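Uncharacterized protein (Chaetomium thermophilum, PDB 3LPZ) is a Get4 protein with an alpha-solenoid fold that probably binds Get5 and takes part in the biogenesis of tail-anchored membrane proteins through the Get pathway. Local coordinates at residues N221-I229 with L236-L244. Residues are numbered along the deposited sequence; the frame is centred on the assembly and turned at random.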
loop_
_atom_site.group_PDB
_atom_site.type_symbol
_atom_site.label_atom_id
_atom_site.label_comp_id
_atom_site.label_asym_id
_atom_site.label_seq_id
_atom_site.Cartn_x
_atom_site.Cartn_y
_atom_site.Cartn_z
ATOM N N ASN A 221 -26.382 -5.337 2.686
ATOM C CA ASN A 221 -27.555 -4.564 2.310
ATOM C C ASN A 221 -28.437 -5.417 1.396
ATOM O O ASN A 221 -28.476 -5.210 0.195
ATOM C CB ASN A 221 -27.138 -3.282 1.577
ATOM C CG ASN A 221 -26.269 -2.382 2.430
ATOM O OD1 ASN A 221 -26.789 -1.531 3.142
ATOM N ND2 ASN A 221 -24.944 -2.580 2.386
ATOM N N LYS A 222 -29.104 -6.401 1.965
ATOM C CA LYS A 222 -29.836 -7.376 1.153
ATOM C C LYS A 222 -31.006 -6.767 0.410
ATOM O O LYS A 222 -31.445 -7.329 -0.593
ATOM C CB LYS A 222 -30.253 -8.600 1.978
ATOM C CG LYS A 222 -29.043 -9.536 2.213
ATOM C CD LYS A 222 -29.305 -10.575 3.272
ATOM C CE LYS A 222 -28.063 -11.458 3.460
ATOM N NZ LYS A 222 -28.434 -12.608 4.316
ATOM N N GLY A 223 -31.456 -5.596 0.844
ATOM C CA GLY A 223 -32.535 -4.877 0.146
ATOM C C GLY A 223 -32.089 -4.055 -1.071
ATOM O O GLY A 223 -32.932 -3.615 -1.868
ATOM N N LEU A 224 -30.770 -3.859 -1.219
ATOM C CA LEU A 224 -30.227 -2.960 -2.222
ATOM C C LEU A 224 -30.327 -3.567 -3.630
ATOM O O LEU A 224 -29.734 -4.619 -3.893
ATOM C CB LEU A 224 -28.749 -2.617 -1.890
ATOM C CG LEU A 224 -27.983 -1.685 -2.859
ATOM C CD1 LEU A 224 -28.553 -0.270 -2.811
ATOM C CD2 LEU A 224 -26.502 -1.631 -2.507
ATOM N N THR A 225 -31.070 -2.906 -4.525
ATOM C CA THR A 225 -31.295 -3.437 -5.873
ATOM C C THR A 225 -29.962 -3.636 -6.569
ATOM O O THR A 225 -29.100 -2.745 -6.572
ATOM C CB THR A 225 -32.201 -2.541 -6.693
ATOM O OG1 THR A 225 -33.410 -2.348 -5.961
ATOM C CG2 THR A 225 -32.507 -3.153 -8.114
ATOM N N VAL A 226 -29.792 -4.833 -7.122
ATOM C CA VAL A 226 -28.553 -5.197 -7.775
ATOM C C VAL A 226 -28.827 -6.154 -8.938
ATOM O O VAL A 226 -29.715 -7.017 -8.856
ATOM C CB VAL A 226 -27.504 -5.788 -6.756
ATOM C CG1 VAL A 226 -28.060 -7.047 -6.027
ATOM C CG2 VAL A 226 -26.176 -6.094 -7.459
ATOM N N GLN A 227 -28.056 -5.973 -10.009
ATOM C CA GLN A 227 -28.141 -6.805 -11.196
ATOM C C GLN A 227 -26.741 -7.307 -11.547
ATOM O O GLN A 227 -25.741 -6.659 -11.235
ATOM C CB GLN A 227 -28.700 -6.003 -12.365
ATOM C CG GLN A 227 -30.134 -5.603 -12.122
ATOM C CD GLN A 227 -30.602 -4.497 -13.019
ATOM O OE1 GLN A 227 -29.796 -3.739 -13.566
ATOM N NE2 GLN A 227 -31.910 -4.378 -13.167
ATOM N N ASN A 228 -26.695 -8.464 -12.191
ATOM C CA ASN A 228 -25.450 -8.983 -12.763
ATOM C C ASN A 228 -25.373 -8.833 -14.277
ATOM O O ASN A 228 -26.405 -8.784 -14.968
ATOM C CB ASN A 228 -25.253 -10.439 -12.372
ATOM C CG ASN A 228 -24.765 -10.584 -10.949
ATOM O OD1 ASN A 228 -23.574 -10.411 -10.670
ATOM N ND2 ASN A 228 -25.675 -10.892 -10.038
ATOM N N ILE A 229 -24.146 -8.694 -14.766
ATOM C CA ILE A 229 -23.809 -8.899 -16.175
ATOM C C ILE A 229 -22.609 -9.851 -16.214
ATOM O O ILE A 229 -22.168 -10.255 -17.292
ATOM C CB ILE A 229 -23.448 -7.576 -16.921
ATOM C CG1 ILE A 229 -24.301 -6.398 -16.453
ATOM C CG2 ILE A 229 -23.588 -7.757 -18.453
ATOM C CD1 ILE A 229 -23.872 -5.055 -17.033
ATOM N N LEU A 236 -19.908 -8.952 -12.306
ATOM C CA LEU A 236 -20.054 -7.563 -12.681
ATOM C C LEU A 236 -21.422 -7.077 -12.220
ATOM O O LEU A 236 -22.447 -7.504 -12.775
ATOM C CB LEU A 236 -19.903 -7.366 -14.185
ATOM C CG LEU A 236 -19.775 -5.864 -14.447
ATOM C CD1 LEU A 236 -18.296 -5.424 -14.377
ATOM C CD2 LEU A 236 -20.441 -5.450 -15.767
ATOM N N ARG A 237 -21.428 -6.190 -11.221
ATOM C CA ARG A 237 -22.665 -5.775 -10.569
ATOM C C ARG A 237 -23.071 -4.352 -10.935
ATOM O O ARG A 237 -22.240 -3.419 -10.960
ATOM C CB ARG A 237 -22.599 -5.967 -9.044
ATOM C CG ARG A 237 -22.244 -7.398 -8.627
ATOM C CD ARG A 237 -22.115 -7.519 -7.135
ATOM N NE ARG A 237 -21.972 -8.915 -6.733
ATOM C CZ ARG A 237 -20.812 -9.492 -6.434
ATOM N NH1 ARG A 237 -19.668 -8.798 -6.458
ATOM N NH2 ARG A 237 -20.802 -10.772 -6.111
ATOM N N ILE A 238 -24.358 -4.206 -11.231
ATOM C CA ILE A 238 -24.971 -2.922 -11.494
ATOM C C ILE A 238 -25.929 -2.595 -10.346
ATOM O O ILE A 238 -26.771 -3.417 -9.964
ATOM C CB ILE A 238 -25.733 -2.957 -12.858
ATOM C CG1 ILE A 238 -24.724 -3.202 -13.989
ATOM C CG2 ILE A 238 -26.613 -1.683 -13.069
ATOM C CD1 ILE A 238 -23.641 -2.018 -14.202
ATOM N N PHE A 239 -25.782 -1.387 -9.807
ATOM C CA PHE A 239 -26.640 -0.881 -8.733
ATOM C C PHE A 239 -27.385 0.342 -9.228
ATOM O O PHE A 239 -26.807 1.428 -9.274
ATOM C CB PHE A 239 -25.780 -0.474 -7.525
ATOM C CG PHE A 239 -25.011 -1.606 -6.934
ATOM C CD1 PHE A 239 -25.596 -2.432 -5.963
ATOM C CD2 PHE A 239 -23.709 -1.871 -7.347
ATOM C CE1 PHE A 239 -24.899 -3.500 -5.424
ATOM C CE2 PHE A 239 -22.989 -2.970 -6.803
ATOM C CZ PHE A 239 -23.576 -3.765 -5.840
ATOM N N PRO A 240 -28.679 0.197 -9.551
ATOM C CA PRO A 240 -29.430 1.341 -10.093
ATOM C C PRO A 240 -29.380 2.576 -9.219
ATOM O O PRO A 240 -29.396 3.686 -9.754
ATOM C CB PRO A 240 -30.858 0.804 -10.202
ATOM C CG PRO A 240 -30.649 -0.678 -10.447
ATOM C CD PRO A 240 -29.509 -1.021 -9.491
ATOM N N SER A 241 -29.286 2.420 -7.899
ATOM C CA SER A 241 -29.287 3.601 -7.024
ATOM C C SER A 241 -27.907 4.208 -6.824
ATOM O O SER A 241 -27.778 5.200 -6.112
ATOM C CB SER A 241 -29.863 3.255 -5.656
ATOM O OG SER A 241 -29.010 2.312 -5.029
ATOM N N LEU A 242 -26.867 3.610 -7.413
ATOM C CA LEU A 242 -25.494 4.081 -7.182
ATOM C C LEU A 242 -24.777 4.267 -8.534
ATOM O O LEU A 242 -23.910 3.472 -8.905
ATOM C CB LEU A 242 -24.746 3.117 -6.255
ATOM C CG LEU A 242 -25.284 2.950 -4.816
ATOM C CD1 LEU A 242 -24.648 1.745 -4.118
ATOM C CD2 LEU A 242 -25.087 4.223 -3.973
ATOM N N PRO A 243 -25.164 5.314 -9.288
ATOM C CA PRO A 243 -24.598 5.522 -10.642
ATOM C C PRO A 243 -23.051 5.513 -10.744
ATOM O O PRO A 243 -22.511 5.034 -11.742
ATOM C CB PRO A 243 -25.136 6.899 -11.059
ATOM C CG PRO A 243 -25.943 7.432 -9.922
ATOM C CD PRO A 243 -26.210 6.300 -8.958
ATOM N N LEU A 244 -22.343 6.079 -9.770
ATOM C CA LEU A 244 -20.881 6.128 -9.870
ATOM C C LEU A 244 -20.242 4.769 -9.645
ATOM O O LEU A 244 -19.110 4.517 -10.061
ATOM C CB LEU A 244 -20.281 7.117 -8.868
ATOM C CG LEU A 244 -20.330 8.593 -9.278
ATOM C CD1 LEU A 244 -19.614 9.423 -8.194
ATOM C CD2 LEU A 244 -19.744 8.820 -10.674
HETATM O O HOH W 1 -29.317 0.075 -6.280
#
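A short antiparallel beta hairpin, inserted between two helices of the alpha-solenoid, pairs strand 227-228 with strand 237-238. Gln-227 and Ile-238 form its hydrogen-bonded pair: Gln-227 N donates to Ile-238 O at 2.9 Å, in the plane of that carbonyl, and Ile-238 N returns a nearly straight bond to Gln-227 O (N-H...O 171°). Ile-229 N extends the pairing to Leu-236 O. Asn-228 and Arg-237 make the adjoining non-hydrogen-bonded pair, their side chains running alongside each other. On the face bearing Gln-227 and Ile-238, the Gln-227 carboxamide oxygen OE1 lies 3.8 Å from Ile-238 CG2. Ile-229 CD1 meets both Leu-236 CD2 and Ile-238 CG1.

Beyond the paired strands, the Phe-239 ring bridges Leu-224 and Val-226. Val-226 chi1 of 59° sets CG1 between the backbone N and carbonyl carbon and turns CG2 toward the ring, 3.5 Å from Phe-239 CE1; the Leu-224 and Phe-239 side chains cross at about a right angle, Leu-224 CD2 lying 3.7 Å from Phe-239 CD1. An alanine at Phe-239 would remove the ring and is likely to open a gap beside Leu-224 and Val-226. One water links the segments, donating to Thr-225 O at 2.8 Å and accepting from Ser-241 N in the type I turn 239-242, whose Pro-240 CD packs 3.4 Å from Thr-225 O.

Helix 203-220 anchors the hairpin through hydrogen bonds of Tyr-210 OH with Arg-237 N and Thr-214 OG1 with Arg-237 NH1; helix 243-256, beginning just after Leu-242, hydrogen-bonds the same strand through Ser-249 OG and Arg-237 O, and just beyond it Phe-239 N through Asn-246 OD1.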